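Local coordinates for protein Lv-ranaspumin (Lv-RSN-1) (PDB 4K82) that probably acts as a surfactant that helps form and stabilise the foam nest in which the frog Leptodactylus vastus lays its eggs, at residues E48-E53 with K128-D133; K118-N123 with P167-G172. All coordinates share one frame; numbering follows the deposited sequence.

Overall arrangement
Interaction 1 sets the first turns of helix 48-64 against the chain leaving helix 126-129; interaction 2 sets the last part of helix 107-121 and what follows against the 3-10 segment 167-170. Their centres lie about 15 Å apart, each about 12 Å from the centre of the chain. The segments alternate along the sequence: 48-53, 118-123, 128-133, then 167-172. Helix 126-129, next in the chain after helix 107-121, is where the two contacts touch: I129 packs on L121, while K128 touches P167 and C168. The C125-C168 disulfide ties the start of this region to the 167-172 loop; the contacts themselves bring early, middle and late parts of this mainly helical, single-chain protein together.

Interaction 1. Residues E48-E53 with K128-D133; sequences EQDFKE and KILQGD
L130, in the turn that follows K128 and I129, reaches toward the first turns of helix 48-64 and makes all the direct contacts. The van der Waals contacts come first: its methyl CD1 lies 3.7 Å from D50 OD1 and 3.8 Å from E53 OE1, each side chain crossing that of L130 at about a right angle. An apolar tip thus rests against two carboxylates. Polar bonds within and just before helix 48-64 fix both acids. E53 has CG beside its backbone N (chi1 -70°) and an extended chain beyond, which carries OE2 to Q49; Q49 NE2 donates to it over 2.9 Å at 160°, nearly along the C-O axis and 12° out of the amide plane. D50 OD2 accepts the backbone N of Q47. A water bridges the segments, its oxygen donating a hydrogen bond to E53 OE1 (2.7 Å) and a weak one to L130 O (3.4 Å). Shortened to an alanine here, the E53 side chain would probably leave Q49 NE2 without its acceptor, the water with only its weak bond to L130 O, and a gap beside L130 CD1. Beyond L130, the chain turns through G132, whose positive phi closes the Schellman motif that ends the short helix.

Interaction 2. Residues K118-N123 with P167-G172; sequences KKMLDN and PCVLGG
N123, where the chain leaves helix 107-121, lies against the 3-10 turn 167-170. Its CB lies 3.4 Å from C168 O, a carbonyl that also accepts the backbone N of G171. With CG set beside its own backbone N (chi1 -63°), the side chain then crosses that of V169 obliquely, and the tip nitrogen ND2 comes 3.9 Å from V169 O and 4.0 Å from V169 CG2: too far from the carbonyl for a hydrogen bond, so the amide meets V169 by packing. The backbone carbonyls come closer still, N123 O lying 3.0 Å from C168 O; both are acceptors, so the pair is not a hydrogen bond and is probably mildly unfavourable. Deeper in, M120 adds the apolar part. Its chain bends at chi2 and chi3, which brings SD to 3.7 Å and the end methyl CE to 3.8 Å from the same V169 CG2. M120 also touches C125 and L166, and V169 rests on L163 of helix 152-165. Apolar and van der Waals packing, with no direct hydrogen bond between the segments, makes up the contact, and the C125-C168 disulfide, which starts two residues after N123, adds a covalent tie close by.

Interaction 1. Residues E48-E53 with K128-D133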
ATOM      1  N   GLU A  48     -12.354  -4.043  15.626  1.00 22.05           N
ATOM      2  CA  GLU A  48     -11.575  -5.233  15.981  1.00 25.96           C
ATOM      3  C   GLU A  48     -11.351  -6.137  14.773  1.00 25.32           C
ATOM      4  O   GLU A  48     -10.260  -6.674  14.588  1.00 25.13           O
ATOM      5  CB  GLU A  48     -12.213  -6.023  17.125  1.00 25.91           C
ATOM      6  CG  GLU A  48     -11.702  -7.468  17.257  1.00 27.18           C
ATOM      7  CD  GLU A  48     -10.173  -7.598  17.429  1.00 34.18           C
ATOM      8  OE1 GLU A  48      -9.533  -6.666  17.968  1.00 27.75           O
ATOM      9  OE2 GLU A  48      -9.613  -8.654  17.026  1.00 31.45           O
ATOM     10  N   GLN A  49     -12.370  -6.294  13.935  1.00 23.15           N
ATOM     11  CA  GLN A  49     -12.188  -7.119  12.751  1.00 24.54           C
ATOM     12  C   GLN A  49     -11.115  -6.550  11.818  1.00 25.54           C
ATOM     13  O   GLN A  49     -10.430  -7.313  11.131  1.00 21.57           O
ATOM     14  CB  GLN A  49     -13.501  -7.340  11.999  1.00 26.29           C
ATOM     15  CG  GLN A  49     -13.372  -8.366  10.883  1.00 33.02           C
ATOM     16  CD  GLN A  49     -14.698  -8.723  10.265  1.00 36.65           C
ATOM     17  OE1 GLN A  49     -15.733  -8.692  10.930  1.00 41.44           O
ATOM     18  NE2 GLN A  49     -14.680  -9.052   8.980  1.00 34.04           N
ATOM     19  N   ASP A  50     -10.955  -5.227  11.811  1.00 25.46           N
ATOM     20  CA  ASP A  50      -9.899  -4.599  11.009  1.00 24.00           C
ATOM     21  C   ASP A  50      -8.519  -5.031  11.508  1.00 24.56           C
ATOM     22  O   ASP A  50      -7.647  -5.400  10.722  1.00 20.69           O
ATOM     23  CB  ASP A  50     -10.009  -3.069  11.041  1.00 22.44           C
ATOM     24  CG  ASP A  50     -11.285  -2.552  10.387  1.00 26.83           C
ATOM     25  OD1 ASP A  50     -11.771  -3.189   9.435  1.00 29.80           O
ATOM     26  OD2 ASP A  50     -11.790  -1.487  10.820  1.00 28.49           O
ATOM     27  N   PHE A  51      -8.348  -5.017  12.829  1.00 22.97           N
ATOM     28  CA  PHE A  51      -7.091  -5.416  13.452  1.00 21.41           C
ATOM     29  C   PHE A  51      -6.805  -6.885  13.176  1.00 19.68           C
ATOM     30  O   PHE A  51      -5.664  -7.271  12.908  1.00 22.82           O
ATOM     31  CB  PHE A  51      -7.150  -5.183  14.966  1.00 25.40           C
ATOM     32  CG  PHE A  51      -7.015  -3.742  15.353  1.00 29.34           C
ATOM     33  CD1 PHE A  51      -6.114  -2.921  14.693  1.00 31.19           C
ATOM     34  CD2 PHE A  51      -7.799  -3.201  16.355  1.00 41.91           C
ATOM     35  CE1 PHE A  51      -5.985  -1.590  15.040  1.00 37.12           C
ATOM     36  CE2 PHE A  51      -7.674  -1.863  16.705  1.00 29.96           C
ATOM     37  CZ  PHE A  51      -6.770  -1.061  16.043  1.00 35.10           C
ATOM     38  N   LYS A  52      -7.845  -7.706  13.251  0.55 21.24           N
ATOM     39  CA  LYS A  52      -7.699  -9.133  12.973  0.55 23.72           C
ATOM     40  C   LYS A  52      -7.275  -9.360  11.527  0.55 24.56           C
ATOM     41  O   LYS A  52      -6.378 -10.159  11.251  0.55 23.07           O
ATOM     42  CB  LYS A  52      -8.996  -9.884  13.262  0.55 25.27           C
ATOM     43  CG  LYS A  52      -8.912 -11.370  12.924  0.55 28.30           C
ATOM     44  CD  LYS A  52     -10.122 -12.144  13.414  0.55 32.39           C
ATOM     45  CE  LYS A  52      -9.915 -13.633  13.184  0.55 34.80           C
ATOM     46  NZ  LYS A  52      -8.524 -14.026  13.557  0.55 36.47           N
ATOM     47  N   GLU A  53      -7.914  -8.645  10.605  1.00 21.72           N
ATOM     48  CA  GLU A  53      -7.606  -8.803   9.189  1.00 21.75           C
ATOM     49  C   GLU A  53      -6.228  -8.273   8.829  1.00 22.80           C
ATOM     50  O   GLU A  53      -5.571  -8.803   7.937  1.00 21.87           O
ATOM     51  CB  GLU A  53      -8.685  -8.154   8.324  1.00 21.75           C
ATOM     52  CG  GLU A  53      -9.999  -8.917   8.386  1.00 28.09           C
ATOM     53  CD  GLU A  53     -10.984  -8.474   7.331  1.00 39.35           C
ATOM     54  OE1 GLU A  53     -10.554  -8.185   6.191  1.00 48.63           O
ATOM     55  OE2 GLU A  53     -12.190  -8.414   7.640  1.00 41.43           O
ATOM     56  N   LYS A 128     -10.246  -2.323   1.119  1.00 29.04           N
ATOM     57  CA  LYS A 128      -9.484  -2.795  -0.036  1.00 35.58           C
ATOM     58  C   LYS A 128      -7.986  -2.980   0.260  1.00 36.36           C
ATOM     59  O   LYS A 128      -7.339  -3.862  -0.311  1.00 31.60           O
ATOM     60  CB  LYS A 128      -9.690  -1.848  -1.225  1.00 39.78           C
ATOM     61  CG  LYS A 128     -11.063  -1.960  -1.897  1.00 41.39           C
ATOM     62  CD  LYS A 128     -11.127  -3.143  -2.858  1.00 42.77           C
ATOM     63  CE  LYS A 128     -12.542  -3.395  -3.371  1.00 49.21           C
ATOM     64  NZ  LYS A 128     -13.067  -2.289  -4.221  1.00 43.22           N
ATOM     65  N   ILE A 129      -7.442  -2.139   1.139  1.00 24.39           N
ATOM     66  CA  ILE A 129      -6.084  -2.306   1.652  1.00 27.10           C
ATOM     67  C   ILE A 129      -6.002  -3.669   2.348  1.00 29.62           C
ATOM     68  O   ILE A 129      -5.014  -4.407   2.204  1.00 28.13           O
ATOM     69  CB  ILE A 129      -5.734  -1.182   2.657  1.00 25.03           C
ATOM     70  CG1 ILE A 129      -5.428   0.118   1.916  1.00 29.04           C
ATOM     71  CG2 ILE A 129      -4.554  -1.576   3.532  1.00 29.56           C
ATOM     72  CD1 ILE A 129      -5.264   1.319   2.834  1.00 29.70           C
ATOM     73  N   LEU A 130      -7.057  -4.002   3.093  1.00 24.47           N
ATOM     74  CA  LEU A 130      -7.149  -5.296   3.771  1.00 26.42           C
ATOM     75  C   LEU A 130      -7.154  -6.480   2.812  1.00 31.53           C
ATOM     76  O   LEU A 130      -6.717  -7.576   3.168  1.00 35.77           O
ATOM     77  CB  LEU A 130      -8.393  -5.361   4.670  1.00 26.84           C
ATOM     78  CG  LEU A 130      -8.500  -4.312   5.787  1.00 30.22           C
ATOM     79  CD1 LEU A 130      -9.801  -4.482   6.566  1.00 32.07           C
ATOM     80  CD2 LEU A 130      -7.296  -4.344   6.724  1.00 30.24           C
ATOM     81  N   GLN A 131      -7.659  -6.271   1.601  1.00 28.86           N
ATOM     82  CA  GLN A 131      -7.718  -7.339   0.614  1.00 32.64           C
ATOM     83  C   GLN A 131      -6.404  -7.476  -0.134  1.00 37.77           C
ATOM     84  O   GLN A 131      -6.278  -8.306  -1.035  1.00 37.14           O
ATOM     85  CB  GLN A 131      -8.851  -7.086  -0.374  1.00 37.49           C
ATOM     86  CG  GLN A 131     -10.235  -7.129   0.246  1.00 46.23           C
ATOM     87  CD  GLN A 131     -11.281  -6.477  -0.639  1.00 50.63           C
ATOM     88  OE1 GLN A 131     -10.987  -6.063  -1.760  1.00 57.88           O
ATOM     89  NE2 GLN A 131     -12.509  -6.380  -0.139  1.00 57.46           N
ATOM     90  N   GLY A 132      -5.428  -6.653   0.239  1.00 32.28           N
ATOM     91  CA  GLY A 132      -4.131  -6.650  -0.410  1.00 35.83           C
ATOM     92  C   GLY A 132      -4.165  -5.973  -1.769  1.00 37.21           C
ATOM     93  O   GLY A 132      -3.237  -6.111  -2.568  1.00 53.04           O
ATOM     94  N   ASP A 133      -5.230  -5.225  -2.032  1.00 35.63           N
ATOM     95  CA  ASP A 133      -5.438  -4.625  -3.350  1.00 36.15           C
ATOM     96  C   ASP A 133      -4.581  -3.387  -3.650  1.00 39.04           C
ATOM     97  O   ASP A 133      -4.498  -2.963  -4.802  1.00 34.88           O
ATOM     98  CB  ASP A 133      -6.918  -4.281  -3.557  1.00 38.78           C
ATOM     99  CG  ASP A 133      -7.766  -5.499  -3.875  1.00 50.88           C
ATOM    100  OD1 ASP A 133      -7.238  -6.627  -3.801  1.00 47.76           O
ATOM    101  OD2 ASP A 133      -8.962  -5.327  -4.191  1.00 52.10           O
TER
HETATM  102  O   HOH W   1      -8.912  -9.631   4.659  1.00 49.59           O

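Interaction 2. Residues K118-N123 with P167-G172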
ATOM      1  N   LYS A 118      -1.566   6.567   3.968  1.00 23.59           N
ATOM      2  CA  LYS A 118      -2.316   7.513   4.780  1.00 22.06           C
ATOM      3  C   LYS A 118      -3.410   8.192   3.963  1.00 21.03           C
ATOM      4  O   LYS A 118      -4.555   8.279   4.401  1.00 23.30           O
ATOM      5  CB  LYS A 118      -1.384   8.554   5.409  1.00 20.44           C
ATOM      6  CG  LYS A 118      -0.469   7.971   6.469  1.00 26.86           C
ATOM      7  CD  LYS A 118       0.642   8.943   6.813  1.00 32.39           C
ATOM      8  CE  LYS A 118       0.085  10.172   7.487  1.00 38.47           C
ATOM      9  NZ  LYS A 118       1.118  11.224   7.705  1.00 50.49           N
ATOM     10  N   LYS A 119      -3.057   8.636   2.763  1.00 20.69           N
ATOM     11  CA  LYS A 119      -4.013   9.281   1.880  1.00 22.21           C
ATOM     12  C   LYS A 119      -5.143   8.346   1.448  1.00 24.30           C
ATOM     13  O   LYS A 119      -6.302   8.751   1.366  1.00 24.48           O
ATOM     14  CB  LYS A 119      -3.290   9.894   0.683  1.00 24.84           C
ATOM     15  CG  LYS A 119      -2.525  11.160   1.066  1.00 28.51           C
ATOM     16  CD  LYS A 119      -1.542  11.553  -0.014  1.00 25.96           C
ATOM     17  CE  LYS A 119      -0.559  12.597   0.482  1.00 38.50           C
ATOM     18  NZ  LYS A 119      -1.242  13.887   0.754  1.00 46.30           N
ATOM     19  N   MET A 120      -4.814   7.077   1.213  1.00 22.06           N
ATOM     20  CA  MET A 120      -5.841   6.101   0.859  1.00 22.67           C
ATOM     21  C   MET A 120      -6.792   5.789   2.010  1.00 24.93           C
ATOM     22  O   MET A 120      -7.966   5.527   1.784  1.00 25.63           O
ATOM     23  CB  MET A 120      -5.198   4.820   0.319  1.00 22.27           C
ATOM     24  CG  MET A 120      -4.254   5.076  -0.832  1.00 22.69           C
ATOM     25  SD  MET A 120      -5.134   5.565  -2.342  1.00 34.66           S
ATOM     26  CE  MET A 120      -5.663   3.967  -2.940  1.00 43.25           C
ATOM     27  N   LEU A 121      -6.294   5.824   3.247  1.00 22.33           N
ATOM     28  CA  LEU A 121      -7.153   5.648   4.408  1.00 21.89           C
ATOM     29  C   LEU A 121      -8.150   6.803   4.501  1.00 22.85           C
ATOM     30  O   LEU A 121      -9.314   6.601   4.839  1.00 30.16           O
ATOM     31  CB  LEU A 121      -6.319   5.574   5.691  1.00 23.58           C
ATOM     32  CG  LEU A 121      -5.425   4.339   5.838  1.00 27.61           C
ATOM     33  CD1 LEU A 121      -4.499   4.486   7.037  1.00 24.16           C
ATOM     34  CD2 LEU A 121      -6.271   3.073   5.949  1.00 25.31           C
ATOM     35  N   ASP A 122      -7.684   8.007   4.192  1.00 28.05           N
ATOM     36  CA  ASP A 122      -8.540   9.189   4.275  1.00 27.09           C
ATOM     37  C   ASP A 122      -9.657   9.159   3.219  1.00 35.97           C
ATOM     38  O   ASP A 122     -10.619   9.924   3.297  1.00 38.46           O
ATOM     39  CB  ASP A 122      -7.704  10.468   4.191  1.00 29.20           C
ATOM     40  CG  ASP A 122      -6.984  10.788   5.499  1.00 35.44           C
ATOM     41  OD1 ASP A 122      -7.467  10.359   6.569  1.00 41.77           O
ATOM     42  OD2 ASP A 122      -5.940  11.473   5.458  1.00 40.60           O
ATOM     43  N   ASN A 123      -9.526   8.260   2.248  1.00 28.67           N
ATOM     44  CA  ASN A 123     -10.564   8.027   1.238  1.00 29.40           C
ATOM     45  C   ASN A 123     -11.414   6.789   1.516  1.00 35.29           C
ATOM     46  O   ASN A 123     -12.158   6.322   0.644  1.00 35.53           O
ATOM     47  CB  ASN A 123      -9.937   7.915  -0.151  1.00 32.47           C
ATOM     48  CG  ASN A 123      -9.246   9.192  -0.583  1.00 38.33           C
ATOM     49  OD1 ASN A 123      -9.587  10.281  -0.122  1.00 55.69           O
ATOM     50  ND2 ASN A 123      -8.278   9.068  -1.481  1.00 43.22           N
ATOM     51  N   PRO A 167     -13.128   2.005  -6.160  1.00 33.51           N
ATOM     52  CA  PRO A 167     -13.965   3.213  -6.173  1.00 36.90           C
ATOM     53  C   PRO A 167     -13.789   4.111  -4.954  1.00 33.00           C
ATOM     54  O   PRO A 167     -14.093   5.296  -5.019  1.00 30.50           O
ATOM     55  CB  PRO A 167     -15.395   2.657  -6.215  1.00 33.68           C
ATOM     56  CG  PRO A 167     -15.293   1.279  -5.666  1.00 33.70           C
ATOM     57  CD  PRO A 167     -13.947   0.779  -6.098  1.00 31.11           C
ATOM     58  N   CYS A 168     -13.317   3.542  -3.852  0.58 31.84           N
ATOM     59  CA  CYS A 168     -13.040   4.318  -2.654  0.58 33.72           C
ATOM     60  C   CYS A 168     -12.101   5.507  -2.919  0.58 33.77           C
ATOM     61  O   CYS A 168     -12.251   6.569  -2.311  0.58 30.93           O
ATOM     62  CB  CYS A 168     -12.480   3.399  -1.561  0.58 31.17           C
ATOM     63  SG  CYS A 168     -11.451   2.026  -2.173  0.58 31.74           S
ATOM     64  N   VAL A 169     -11.155   5.341  -3.843  1.00 27.95           N
ATOM     65  CA  VAL A 169     -10.199   6.406  -4.151  1.00 31.83           C
ATOM     66  C   VAL A 169     -10.876   7.599  -4.827  1.00 33.59           C
ATOM     67  O   VAL A 169     -10.342   8.709  -4.817  1.00 39.67           O
ATOM     68  CB  VAL A 169      -9.007   5.907  -4.998  1.00 36.99           C
ATOM     69  CG1 VAL A 169      -9.308   6.044  -6.471  1.00 35.93           C
ATOM     70  CG2 VAL A 169      -7.758   6.691  -4.662  1.00 42.03           C
ATOM     71  N   LEU A 170     -12.063   7.378  -5.388  1.00 32.20           N
ATOM     72  CA  LEU A 170     -12.831   8.472  -5.987  1.00 36.17           C
ATOM     73  C   LEU A 170     -13.381   9.415  -4.915  1.00 37.01           C
ATOM     74  O   LEU A 170     -13.831  10.522  -5.214  1.00 40.00           O
ATOM     75  CB  LEU A 170     -13.976   7.929  -6.846  1.00 36.30           C
ATOM     76  CG  LEU A 170     -13.623   6.865  -7.887  1.00 39.80           C
ATOM     77  CD1 LEU A 170     -14.854   6.404  -8.660  1.00 36.44           C
ATOM     78  CD2 LEU A 170     -12.556   7.384  -8.833  1.00 39.62           C
ATOM     79  N   GLY A 171     -13.367   8.961  -3.668  1.00 31.73           N
ATOM     80  CA  GLY A 171     -13.777   9.786  -2.542  1.00 32.06           C
ATOM     81  C   GLY A 171     -15.230  10.221  -2.572  1.00 39.21           C
ATOM     82  O   GLY A 171     -15.548  11.335  -2.164  1.00 39.12           O
ATOM     83  N   GLY A 172     -16.112   9.352  -3.057  1.00 31.07           N
ATOM     84  CA  GLY A 172     -17.532   9.648  -3.082  1.00 33.27           C
ATOM     85  C   GLY A 172     -18.049  10.198  -4.400  1.00 39.84           C
ATOM     86  O   GLY A 172     -19.255  10.187  -4.646  1.00 38.07           O
TER